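Glycosyl transferase family 8 (Streptococcus pneumoniae, PDB 5GVV) transfers galactose from UDP-galactose to the terminal glucose of the already glycosylated serine-rich repeat protein PsrP, probably with manganese as cofactor. Local coordinates at residues E21-S26 against S107-T112; Y196-G201 against L224-I229; I217-L222 against G241-V246. One frame throughout, in Å; residues are numbered along the deposited sequence.

Contact 1. Residues E21-S26 against S107-T112; sequences ETAMKS and SDLIVT. With MN (manganese (II) ion), chain C; UDP (uridine-5'-diphosphate), chain D.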
loop_
_atom_site.group_PDB
_atom_site.type_symbol
_atom_site.label_atom_id
_atom_site.label_comp_id
_atom_site.label_asym_id
_atom_site.label_seq_id
_atom_site.Cartn_x
_atom_site.Cartn_y
_atom_site.Cartn_z
ATOM N N GLU A 21 -5.296 -6.496 -0.669
ATOM C CA GLU A 21 -4.238 -7.499 -0.730
ATOM C C GLU A 21 -4.123 -8.290 0.566
ATOM O O GLU A 21 -3.890 -9.500 0.536
ATOM C CB GLU A 21 -2.886 -6.865 -1.096
ATOM C CG GLU A 21 -1.817 -7.904 -1.423
ATOM C CD GLU A 21 -0.544 -7.304 -1.994
ATOM O OE1 GLU A 21 -0.564 -6.123 -2.411
ATOM O OE2 GLU A 21 0.478 -8.024 -2.024
ATOM N N THR A 22 -4.274 -7.605 1.698
ATOM C CA THR A 22 -4.278 -8.262 3.003
ATOM C C THR A 22 -5.429 -9.265 3.137
ATOM O O THR A 22 -5.240 -10.373 3.635
ATOM C CB THR A 22 -4.361 -7.236 4.138
ATOM O OG1 THR A 22 -3.182 -6.419 4.122
ATOM C CG2 THR A 22 -4.454 -7.933 5.490
ATOM N N ALA A 23 -6.621 -8.876 2.696
ATOM C CA ALA A 23 -7.775 -9.773 2.770
ATOM C C ALA A 23 -7.559 -10.991 1.877
ATOM O O ALA A 23 -7.865 -12.120 2.270
ATOM C CB ALA A 23 -9.037 -9.044 2.377
HETATM N N MSE A 24 -7.025 -10.776 0.664
HETATM C CA MSE A 24 -6.728 -11.876 -0.237
HETATM C C MSE A 24 -5.663 -12.764 0.326
HETATM O O MSE A 24 -5.743 -13.974 0.255
HETATM C CB MSE A 24 -6.333 -11.398 -1.675
HETATM C CG MSE A 24 -7.461 -10.743 -2.437
HETATM SE SE MSE A 24 -6.747 -9.998 -4.164
HETATM C CE MSE A 24 -5.873 -11.694 -4.473
ATOM N N LYS A 25 -4.603 -12.185 0.892
ATOM C CA LYS A 25 -3.552 -12.989 1.521
ATOM C C LYS A 25 -4.112 -13.921 2.595
ATOM O O LYS A 25 -3.745 -15.097 2.653
ATOM C CB LYS A 25 -2.457 -12.099 2.117
ATOM C CG LYS A 25 -1.406 -11.673 1.104
ATOM C CD LYS A 25 -0.123 -11.167 1.761
ATOM C CE LYS A 25 -0.276 -9.771 2.328
ATOM N NZ LYS A 25 1.054 -9.108 2.549
ATOM N N SER A 26 -5.000 -13.403 3.438
ATOM C CA SER A 26 -5.577 -14.216 4.510
ATOM C C SER A 26 -6.427 -15.346 3.927
ATOM O O SER A 26 -6.380 -16.476 4.416
ATOM C CB SER A 26 -6.387 -13.352 5.483
ATOM O OG SER A 26 -7.540 -12.793 4.878
ATOM N N SER A 107 -13.261 -6.036 1.804
ATOM C CA SER A 107 -11.807 -6.114 1.902
ATOM C C SER A 107 -11.282 -5.566 3.224
ATOM O O SER A 107 -10.066 -5.526 3.443
ATOM C CB SER A 107 -11.160 -5.379 0.738
ATOM O OG SER A 107 -11.646 -4.054 0.692
ATOM N N ASP A 108 -12.194 -5.136 4.094
ATOM C CA ASP A 108 -11.830 -4.766 5.458
ATOM C C ASP A 108 -12.041 -5.983 6.352
ATOM O O ASP A 108 -12.602 -5.884 7.444
ATOM C CB ASP A 108 -12.684 -3.593 5.947
ATOM C CG ASP A 108 -14.169 -3.902 5.922
ATOM O OD1 ASP A 108 -14.590 -4.758 5.112
ATOM O OD2 ASP A 108 -14.926 -3.275 6.700
ATOM N N LEU A 109 -11.605 -7.141 5.871
ATOM C CA LEU A 109 -11.778 -8.370 6.628
ATOM C C LEU A 109 -10.597 -9.315 6.498
ATOM O O LEU A 109 -9.722 -9.135 5.636
ATOM C CB LEU A 109 -13.087 -9.077 6.248
ATOM C CG LEU A 109 -13.352 -9.503 4.807
ATOM C CD1 LEU A 109 -12.584 -10.759 4.446
ATOM C CD2 LEU A 109 -14.847 -9.721 4.592
ATOM N N ILE A 110 -10.601 -10.327 7.361
ATOM C CA ILE A 110 -9.537 -11.320 7.438
ATOM C C ILE A 110 -10.137 -12.726 7.522
ATOM O O ILE A 110 -10.998 -12.980 8.365
ATOM C CB ILE A 110 -8.694 -11.106 8.701
ATOM C CG1 ILE A 110 -7.939 -9.772 8.637
ATOM C CG2 ILE A 110 -7.722 -12.261 8.902
ATOM C CD1 ILE A 110 -6.742 -9.780 7.687
ATOM N N VAL A 111 -9.667 -13.634 6.668
ATOM C CA VAL A 111 -10.042 -15.046 6.738
ATOM C C VAL A 111 -8.982 -15.771 7.562
ATOM O O VAL A 111 -7.781 -15.598 7.324
ATOM C CB VAL A 111 -10.121 -15.662 5.326
ATOM C CG1 VAL A 111 -10.451 -17.158 5.390
ATOM C CG2 VAL A 111 -11.141 -14.905 4.480
ATOM N N THR A 112 -9.416 -16.567 8.540
ATOM C CA THR A 112 -8.484 -17.204 9.469
ATOM C C THR A 112 -8.416 -18.720 9.330
ATOM O O THR A 112 -7.661 -19.374 10.058
ATOM C CB THR A 112 -8.839 -16.900 10.945
ATOM O OG1 THR A 112 -10.079 -17.541 11.286
ATOM C CG2 THR A 112 -8.950 -15.404 11.178
HETATM MN MN MN C . -16.556 -4.070 5.395
HETATM N N1 UDP D . -14.020 0.334 -0.387
HETATM C C2 UDP D . -12.976 0.703 -1.212
HETATM N N3 UDP D . -12.263 1.863 -0.973
HETATM C C4 UDP D . -12.598 2.667 0.099
HETATM C C5 UDP D . -13.650 2.291 0.932
HETATM C C6 UDP D . -14.430 1.181 0.609
HETATM O O2 UDP D . -12.681 -0.011 -2.167
HETATM O O4 UDP D . -11.958 3.702 0.314
HETATM C "C1'" UDP D . -14.757 -0.916 -0.674
HETATM C "C2'" UDP D . -14.112 -2.068 0.080
HETATM O "O2'" UDP D . -14.209 -3.260 -0.667
HETATM C "C3'" UDP D . -14.965 -2.199 1.320
HETATM C "C4'" UDP D . -16.338 -1.785 0.806
HETATM O "O4'" UDP D . -16.094 -0.825 -0.208
HETATM O "O3'" UDP D . -14.946 -3.523 1.812
HETATM C "C5'" UDP D . -17.228 -1.206 1.903
HETATM O "O5'" UDP D . -16.422 -0.467 2.795
HETATM P PA UDP D . -16.408 -0.880 4.346
HETATM O O1A UDP D . -15.931 -2.277 4.405
HETATM O O2A UDP D . -15.541 0.036 5.124
HETATM O O3A UDP D . -17.943 -0.759 4.838
HETATM P PB UDP D . -18.517 -1.527 6.140
HETATM O O1B UDP D . -19.998 -1.493 6.141
HETATM O O2B UDP D . -18.032 -0.817 7.346
HETATM O O3B UDP D . -18.041 -2.931 6.152
#
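Ser26 of helix 17-30 faces Val111 of the short strand 109-111, just after the metal-binding DxD motif of this GT-A glycosyltransferase fold. Residues 21-26 of the helix and strand 109-111 run almost parallel, the axes of these short pieces 17° apart. The hydroxyl of Ser26 makes the polar link. The backbone N-H of Val111 points at it in a nearly straight bond, with N and OG 2.9 Å apart and an angle of 168° at the hydrogen. Ser26 OG in turn donates to Ala23 O, 2.7 Å away and one turn back in the helix. A chi1 of 66° places OG where it can reach both. These two bonds fix the rotation of the hydroxyl and satisfy it in a buried place.

Ala23 points its methyl toward the strand, close to the backbone oxygens of Leu109 and Ser107. Its CB rests 3.3 Å from Leu109 O, and its CA makes a CA-H...O contact with the same oxygen. The small side chain lets the backbones come close. Thr22 lies to the flank and meets Ile110 obliquely, methyl against methyl, with CG2 and CD1 3.7 Å apart. The hydroxyl of Thr22 bonds to Arg18 O of its own helix, while its methyl serves the apolar side. Tyr250 of helix 244-251 packs on both Ser26 and Ile110.

The start of the 107-112 segment belongs to the active site. Ser107 holds the ribose of UDP twice: its N bonds to O3' at 3.0 Å, and its OG donates to O2', also at 3.0 Å. Asp108 has its CB on the side away from the helix. Asp106 and His227 share its metal, together with two phosphate oxygens of UDP. Asp108 grips the manganese with both carboxylate oxygens, OD1 at 2.1 Å and OD2 at 2.2 Å.

Contact 2. Residues Y196-G201 against L224-I229; sequences YNFQIG and LILHYI. With MN (manganese (II) ion), chain C; UDP (uridine-5'-diphosphate), chain D.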
loop_
_atom_site.group_PDB
_atom_site.type_symbol
_atom_site.label_atom_id
_atom_site.label_comp_id
_atom_site.label_asym_id
_atom_site.label_seq_id
_atom_site.Cartn_x
_atom_site.Cartn_y
_atom_site.Cartn_z
ATOM N N TYR A 196 -18.870 -16.605 10.275
ATOM C CA TYR A 196 -18.550 -16.447 8.854
ATOM C C TYR A 196 -18.625 -14.984 8.421
ATOM O O TYR A 196 -18.397 -14.647 7.253
ATOM C CB TYR A 196 -19.465 -17.321 8.002
ATOM C CG TYR A 196 -19.101 -18.786 8.055
ATOM C CD1 TYR A 196 -17.910 -19.233 7.505
ATOM C CD2 TYR A 196 -19.947 -19.717 8.643
ATOM C CE1 TYR A 196 -17.566 -20.562 7.539
ATOM C CE2 TYR A 196 -19.611 -21.054 8.684
ATOM C CZ TYR A 196 -18.417 -21.469 8.128
ATOM O OH TYR A 196 -18.068 -22.799 8.158
ATOM N N ASN A 197 -18.949 -14.128 9.383
ATOM C CA ASN A 197 -18.903 -12.678 9.218
ATOM C C ASN A 197 -18.936 -12.073 10.615
ATOM O O ASN A 197 -19.942 -11.487 11.028
ATOM C CB ASN A 197 -20.093 -12.182 8.398
ATOM C CG ASN A 197 -19.957 -10.724 7.982
ATOM O OD1 ASN A 197 -19.114 -9.985 8.495
ATOM N ND2 ASN A 197 -20.808 -10.301 7.061
ATOM N N PHE A 198 -17.839 -12.240 11.347
ATOM C CA PHE A 198 -17.781 -11.849 12.750
ATOM C C PHE A 198 -17.365 -10.388 12.835
ATOM O O PHE A 198 -16.187 -10.041 12.640
ATOM C CB PHE A 198 -16.795 -12.744 13.500
ATOM C CG PHE A 198 -16.912 -12.668 15.004
ATOM C CD1 PHE A 198 -16.251 -11.677 15.717
ATOM C CD2 PHE A 198 -17.685 -13.593 15.700
ATOM C CE1 PHE A 198 -16.357 -11.606 17.105
ATOM C CE2 PHE A 198 -17.792 -13.531 17.087
ATOM C CZ PHE A 198 -17.124 -12.535 17.786
ATOM N N GLN A 199 -18.339 -9.532 13.128
ATOM C CA GLN A 199 -18.148 -8.092 13.019
ATOM C C GLN A 199 -17.488 -7.471 14.249
ATOM O O GLN A 199 -18.106 -6.733 15.024
ATOM C CB GLN A 199 -19.474 -7.424 12.647
ATOM C CG GLN A 199 -19.966 -7.885 11.261
ATOM C CD GLN A 199 -21.471 -8.013 11.173
ATOM O OE1 GLN A 199 -22.196 -7.052 11.422
ATOM N NE2 GLN A 199 -21.953 -9.207 10.817
ATOM N N ILE A 200 -16.202 -7.775 14.396
ATOM C CA ILE A 200 -15.396 -7.283 15.502
ATOM C C ILE A 200 -15.259 -5.756 15.452
ATOM O O ILE A 200 -14.909 -5.116 16.449
ATOM C CB ILE A 200 -14.005 -7.954 15.482
ATOM C CG1 ILE A 200 -13.309 -7.828 16.839
ATOM C CG2 ILE A 200 -13.146 -7.399 14.352
ATOM C CD1 ILE A 200 -13.804 -8.828 17.866
ATOM N N GLY A 201 -15.553 -5.172 14.293
ATOM C CA GLY A 201 -15.506 -3.729 14.144
ATOM C C GLY A 201 -16.619 -3.032 14.912
ATOM O O GLY A 201 -16.564 -1.818 15.134
ATOM N N LEU A 224 -13.879 -17.736 11.769
ATOM C CA LEU A 224 -13.336 -17.956 10.429
ATOM C C LEU A 224 -13.228 -16.671 9.610
ATOM O O LEU A 224 -12.306 -16.520 8.797
ATOM C CB LEU A 224 -14.142 -19.022 9.676
ATOM C CG LEU A 224 -13.823 -20.463 10.072
ATOM C CD1 LEU A 224 -14.815 -21.468 9.495
ATOM C CD2 LEU A 224 -12.414 -20.807 9.638
ATOM N N ILE A 225 -14.164 -15.745 9.810
ATOM C CA ILE A 225 -14.088 -14.465 9.109
ATOM C C ILE A 225 -14.246 -13.271 10.053
ATOM O O ILE A 225 -15.283 -13.111 10.699
ATOM C CB ILE A 225 -15.092 -14.383 7.936
ATOM C CG1 ILE A 225 -14.774 -15.463 6.898
ATOM C CG2 ILE A 225 -15.033 -13.004 7.292
ATOM C CD1 ILE A 225 -15.607 -15.403 5.614
ATOM N N LEU A 226 -13.202 -12.444 10.128
ATOM C CA LEU A 226 -13.208 -11.248 10.972
ATOM C C LEU A 226 -13.481 -10.011 10.133
ATOM O O LEU A 226 -12.688 -9.681 9.250
ATOM C CB LEU A 226 -11.855 -11.071 11.662
ATOM C CG LEU A 226 -11.449 -12.058 12.747
ATOM C CD1 LEU A 226 -10.044 -11.751 13.230
ATOM C CD2 LEU A 226 -12.437 -12.004 13.900
ATOM N N HIS A 227 -14.571 -9.309 10.431
ATOM C CA HIS A 227 -14.976 -8.147 9.642
ATOM C C HIS A 227 -14.805 -6.863 10.452
ATOM O O HIS A 227 -15.529 -6.624 11.427
ATOM C CB HIS A 227 -16.431 -8.303 9.182
ATOM C CG HIS A 227 -16.846 -7.326 8.129
ATOM N ND1 HIS A 227 -18.117 -7.304 7.589
ATOM C CD2 HIS A 227 -16.157 -6.341 7.498
ATOM C CE1 HIS A 227 -18.194 -6.350 6.683
ATOM N NE2 HIS A 227 -17.019 -5.747 6.609
ATOM N N TYR A 228 -13.839 -6.039 10.054
ATOM C CA TYR A 228 -13.575 -4.793 10.763
ATOM C C TYR A 228 -14.450 -3.648 10.254
ATOM O O TYR A 228 -13.945 -2.674 9.680
ATOM C CB TYR A 228 -12.095 -4.420 10.643
ATOM C CG TYR A 228 -11.162 -5.432 11.269
ATOM C CD1 TYR A 228 -10.806 -5.339 12.606
ATOM C CD2 TYR A 228 -10.634 -6.473 10.518
ATOM C CE1 TYR A 228 -9.951 -6.255 13.181
ATOM C CE2 TYR A 228 -9.788 -7.400 11.081
ATOM C CZ TYR A 228 -9.451 -7.286 12.414
ATOM O OH TYR A 228 -8.601 -8.209 12.977
ATOM N N ILE A 229 -15.759 -3.763 10.470
ATOM C CA ILE A 229 -16.708 -2.735 10.056
ATOM C C ILE A 229 -16.460 -1.439 10.815
ATOM O O ILE A 229 -15.695 -1.419 11.787
ATOM C CB ILE A 229 -18.169 -3.175 10.293
ATOM C CG1 ILE A 229 -18.449 -3.331 11.796
ATOM C CG2 ILE A 229 -18.469 -4.478 9.558
ATOM C CD1 ILE A 229 -19.917 -3.560 12.132
HETATM MN MN MN C . -16.556 -4.070 5.395
HETATM N N1 UDP D . -14.020 0.334 -0.387
HETATM C C2 UDP D . -12.976 0.703 -1.212
HETATM N N3 UDP D . -12.263 1.863 -0.973
HETATM C C4 UDP D . -12.598 2.667 0.099
HETATM C C5 UDP D . -13.650 2.291 0.932
HETATM C C6 UDP D . -14.430 1.181 0.609
HETATM O O2 UDP D . -12.681 -0.011 -2.167
HETATM O O4 UDP D . -11.958 3.702 0.314
HETATM C "C1'" UDP D . -14.757 -0.916 -0.674
HETATM C "C2'" UDP D . -14.112 -2.068 0.080
HETATM O "O2'" UDP D . -14.209 -3.260 -0.667
HETATM C "C3'" UDP D . -14.965 -2.199 1.320
HETATM C "C4'" UDP D . -16.338 -1.785 0.806
HETATM O "O4'" UDP D . -16.094 -0.825 -0.208
HETATM O "O3'" UDP D . -14.946 -3.523 1.812
HETATM C "C5'" UDP D . -17.228 -1.206 1.903
HETATM O "O5'" UDP D . -16.422 -0.467 2.795
HETATM P PA UDP D . -16.408 -0.880 4.346
HETATM O O1A UDP D . -15.931 -2.277 4.405
HETATM O O2A UDP D . -15.541 0.036 5.124
HETATM O O3A UDP D . -17.943 -0.759 4.838
HETATM P PB UDP D . -18.517 -1.527 6.140
HETATM O O1B UDP D . -19.998 -1.493 6.141
HETATM O O2B UDP D . -18.032 -0.817 7.346
HETATM O O3B UDP D . -18.041 -2.931 6.152
#
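Phe198 pairs with Leu226 in a single parallel beta bridge that sets a loop beside strand 225-227. Backbone hydrogen bonds join the two segments. Phe198 N donates to Ile225 O at 2.8 Å, and His227 N donates to Phe198 O, also at 2.8 Å. Phe198 O takes a second bond from Ile200 N, which closes an inverse gamma turn centred on Gln199. The two donors reach that oxygen from opposite faces of its plane. Farther on, Gly201 N donates to His227 O at 3.2 Å.

One side-chain hydrogen bond crosses the contact. His227 has CG anti to its backbone N (chi1 -167°), which carries the ring alongside Asn197, amide and ring planes 31° apart. His227 ND1 donates to Asn197 OD1 at 3.0 Å, in the carbonyl plane and on a lone pair, but the bond is bent to 138° at the hydrogen. Asn197 ND2 is held by Asn142 OD1.

Apolar contacts add to these. Ile200 CG2 sits over one face of the Tyr228 ring, 3.9 Å from its centroid, in a CH-pi contact. The hydroxyl of that tyrosine bonds to Leu243 O. Tyr196 CE1 touches Leu224 CD1 at 3.5 Å. Within segment 224-229, Ile229 CG2 covers the centre of one face of the His227 ring.

His227 NE2 also binds the manganese at 2.1 Å, beside the diphosphate of UDP. ND1 carries the proton bonded to Asn197 OD1, which leaves the lone pair of NE2 for the metal. Asn197 thus probably acts as a second-shell residue, helping to hold the ring turned toward the metal.

Contact 3. Residues I217-L222 against G241-V246; sequences IPLEPL and GRLREV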
loop_
_atom_site.group_PDB
_atom_site.type_symbol
_atom_site.label_atom_id
_atom_site.label_comp_id
_atom_site.label_asym_id
_atom_site.label_seq_id
_atom_site.Cartn_x
_atom_site.Cartn_y
_atom_site.Cartn_z
ATOM N N ILE A 217 -18.563 -12.895 24.021
ATOM C CA ILE A 217 -18.511 -13.854 22.926
ATOM C C ILE A 217 -17.060 -14.294 22.731
ATOM O O ILE A 217 -16.169 -13.458 22.590
ATOM C CB ILE A 217 -19.092 -13.266 21.619
ATOM C CG1 ILE A 217 -20.496 -12.707 21.867
ATOM C CG2 ILE A 217 -19.127 -14.318 20.515
ATOM C CD1 ILE A 217 -21.240 -12.303 20.598
ATOM N N PRO A 218 -16.821 -15.616 22.741
ATOM C CA PRO A 218 -15.476 -16.207 22.666
ATOM C C PRO A 218 -14.712 -15.828 21.396
ATOM O O PRO A 218 -15.296 -15.830 20.307
ATOM C CB PRO A 218 -15.763 -17.715 22.665
ATOM C CG PRO A 218 -17.086 -17.849 23.364
ATOM C CD PRO A 218 -17.865 -16.643 22.917
ATOM N N LEU A 219 -13.420 -15.534 21.542
ATOM C CA LEU A 219 -12.563 -15.177 20.413
ATOM C C LEU A 219 -11.463 -16.223 20.195
ATOM O O LEU A 219 -10.661 -16.115 19.258
ATOM C CB LEU A 219 -11.939 -13.797 20.630
ATOM C CG LEU A 219 -12.888 -12.633 20.918
ATOM C CD1 LEU A 219 -12.120 -11.339 21.144
ATOM C CD2 LEU A 219 -13.894 -12.460 19.799
ATOM N N GLU A 220 -11.424 -17.220 21.078
ATOM C CA GLU A 220 -10.517 -18.355 20.945
ATOM C C GLU A 220 -11.352 -19.614 20.787
ATOM O O GLU A 220 -12.119 -19.966 21.682
ATOM C CB GLU A 220 -9.602 -18.487 22.169
ATOM C CG GLU A 220 -8.232 -17.824 22.011
ATOM C CD GLU A 220 -7.371 -18.503 20.958
ATOM O OE1 GLU A 220 -6.578 -17.805 20.288
ATOM O OE2 GLU A 220 -7.485 -19.741 20.805
ATOM N N PRO A 221 -11.223 -20.293 19.641
ATOM C CA PRO A 221 -10.360 -19.942 18.509
ATOM C C PRO A 221 -10.962 -18.804 17.694
ATOM O O PRO A 221 -12.148 -18.497 17.852
ATOM C CB PRO A 221 -10.355 -21.224 17.679
ATOM C CG PRO A 221 -11.703 -21.830 17.942
ATOM C CD PRO A 221 -11.996 -21.524 19.387
ATOM N N LEU A 222 -10.145 -18.169 16.860
ATOM C CA LEU A 222 -10.603 -17.082 16.000
ATOM C C LEU A 222 -11.797 -17.494 15.151
ATOM O O LEU A 222 -11.841 -18.616 14.640
ATOM C CB LEU A 222 -9.468 -16.632 15.077
ATOM C CG LEU A 222 -8.713 -15.328 15.345
ATOM C CD1 LEU A 222 -8.940 -14.822 16.744
ATOM C CD2 LEU A 222 -7.216 -15.490 15.047
ATOM N N GLY A 241 -10.918 -1.027 18.786
ATOM C CA GLY A 241 -11.527 -2.345 18.749
ATOM C C GLY A 241 -10.516 -3.456 18.959
ATOM O O GLY A 241 -9.308 -3.237 18.819
ATOM N N ARG A 242 -11.010 -4.648 19.283
ATOM C CA ARG A 242 -10.147 -5.796 19.547
ATOM C C ARG A 242 -9.665 -6.459 18.264
ATOM O O ARG A 242 -10.253 -6.257 17.194
ATOM C CB ARG A 242 -10.885 -6.830 20.400
ATOM C CG ARG A 242 -11.140 -6.407 21.838
ATOM C CD ARG A 242 -12.185 -7.312 22.488
ATOM N NE ARG A 242 -13.452 -7.268 21.764
ATOM C CZ ARG A 242 -14.428 -8.160 21.904
ATOM N NH1 ARG A 242 -14.284 -9.173 22.745
ATOM N NH2 ARG A 242 -15.548 -8.045 21.201
ATOM N N LEU A 243 -8.585 -7.235 18.390
ATOM C CA LEU A 243 -8.046 -8.076 17.311
ATOM C C LEU A 243 -7.296 -7.286 16.245
ATOM O O LEU A 243 -7.122 -7.761 15.125
ATOM C CB LEU A 243 -9.134 -8.957 16.674
ATOM C CG LEU A 243 -9.858 -9.912 17.635
ATOM C CD1 LEU A 243 -10.706 -10.916 16.865
ATOM C CD2 LEU A 243 -8.871 -10.622 18.548
ATOM N N ARG A 244 -6.848 -6.090 16.607
ATOM C CA ARG A 244 -6.032 -5.256 15.727
ATOM C C ARG A 244 -4.796 -6.017 15.241
ATOM O O ARG A 244 -4.389 -5.894 14.078
ATOM C CB ARG A 244 -5.600 -3.996 16.479
ATOM C CG ARG A 244 -4.580 -3.145 15.744
ATOM C CD ARG A 244 -4.138 -1.958 16.580
ATOM N NE ARG A 244 -3.129 -1.169 15.877
ATOM C CZ ARG A 244 -3.395 -0.075 15.167
ATOM N NH1 ARG A 244 -4.638 0.378 15.075
ATOM N NH2 ARG A 244 -2.413 0.575 14.555
ATOM N N GLU A 245 -4.207 -6.808 16.134
ATOM C CA GLU A 245 -2.984 -7.553 15.830
ATOM C C GLU A 245 -3.155 -8.599 14.726
ATOM O O GLU A 245 -2.196 -8.939 14.023
ATOM C CB GLU A 245 -2.444 -8.224 17.093
ATOM C CG GLU A 245 -3.386 -9.248 17.719
ATOM C CD GLU A 245 -4.452 -8.616 18.609
ATOM O OE1 GLU A 245 -4.496 -7.368 18.733
ATOM O OE2 GLU A 245 -5.245 -9.383 19.192
ATOM N N VAL A 246 -4.370 -9.117 14.576
ATOM C CA VAL A 246 -4.630 -10.134 13.560
ATOM C C VAL A 246 -4.504 -9.557 12.149
ATOM O O VAL A 246 -3.947 -10.204 11.251
ATOM C CB VAL A 246 -6.013 -10.775 13.737
ATOM C CG1 VAL A 246 -6.254 -11.833 12.656
ATOM C CG2 VAL A 246 -6.145 -11.385 15.131
#
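The guanidinium of Arg242 is the flat group that meets the opposite segment, and Leu219 is its partner. Leu219 CD1 approaches the guanidinium obliquely, nearest NH1 at 3.5 Å, and the two side chains cross at about a right angle. A bend at chi3 (-59°) turns the guanidinium so that it lies across Leu219. The polar need of the group is met outside the contact, where Arg242 NE forms a salt bridge with Asp203. Arg242 also packs on Phe215.

No hydrogen bond joins the two segments. The remaining contacts are between aliphatic side chains, and Leu243 links them by its two branches. Its CD2 lies 4.2 Å from Leu219 CD1. Its CD1 lies 4.3 Å from Leu222 CD1. The other methyl of Leu222, CD2, reaches Val246 CG2 at 4.2 Å. These are loose methyl-to-methyl contacts near the surface, and the backbones stay well apart. A cis peptide bond precedes Pro221, between Leu219 and Leu222.

Leu243 stands just before helix 244-251, and its O accepts the N-H of Val246 in the first turn. Arg244, next in the chain, forms a salt bridge with Glu46 of the second subunit. Leu219 also packs on Phe198. Leu243 and Val246 both rest on Leu226, so the loop 217-222 and the start of helix 244-251 meet beside strand 225-227.

Overall arrangement
Following the chain from the N terminus, the first segment met is 21-26, on helix 17-30. Contact 1 closes a loop of 80 residues by bringing strand 109-111 back against it. Contacts 2 and 3 both come after contact 1 has closed. Their own segments alternate: 196-201, 217-222, 224-229, 241-246. The two therefore cross, and neither nests within the other. Strand 225-227 joins all three. It pairs antiparallel with strand 109-111 of contact 1, and the start of helix 244-251 from contact 3 packs on it. Contacts 1 and 2 each supply ligands to the same manganese and touch the same UDP. Contact 3 lies farther from the metal, toward the surface and the second subunit.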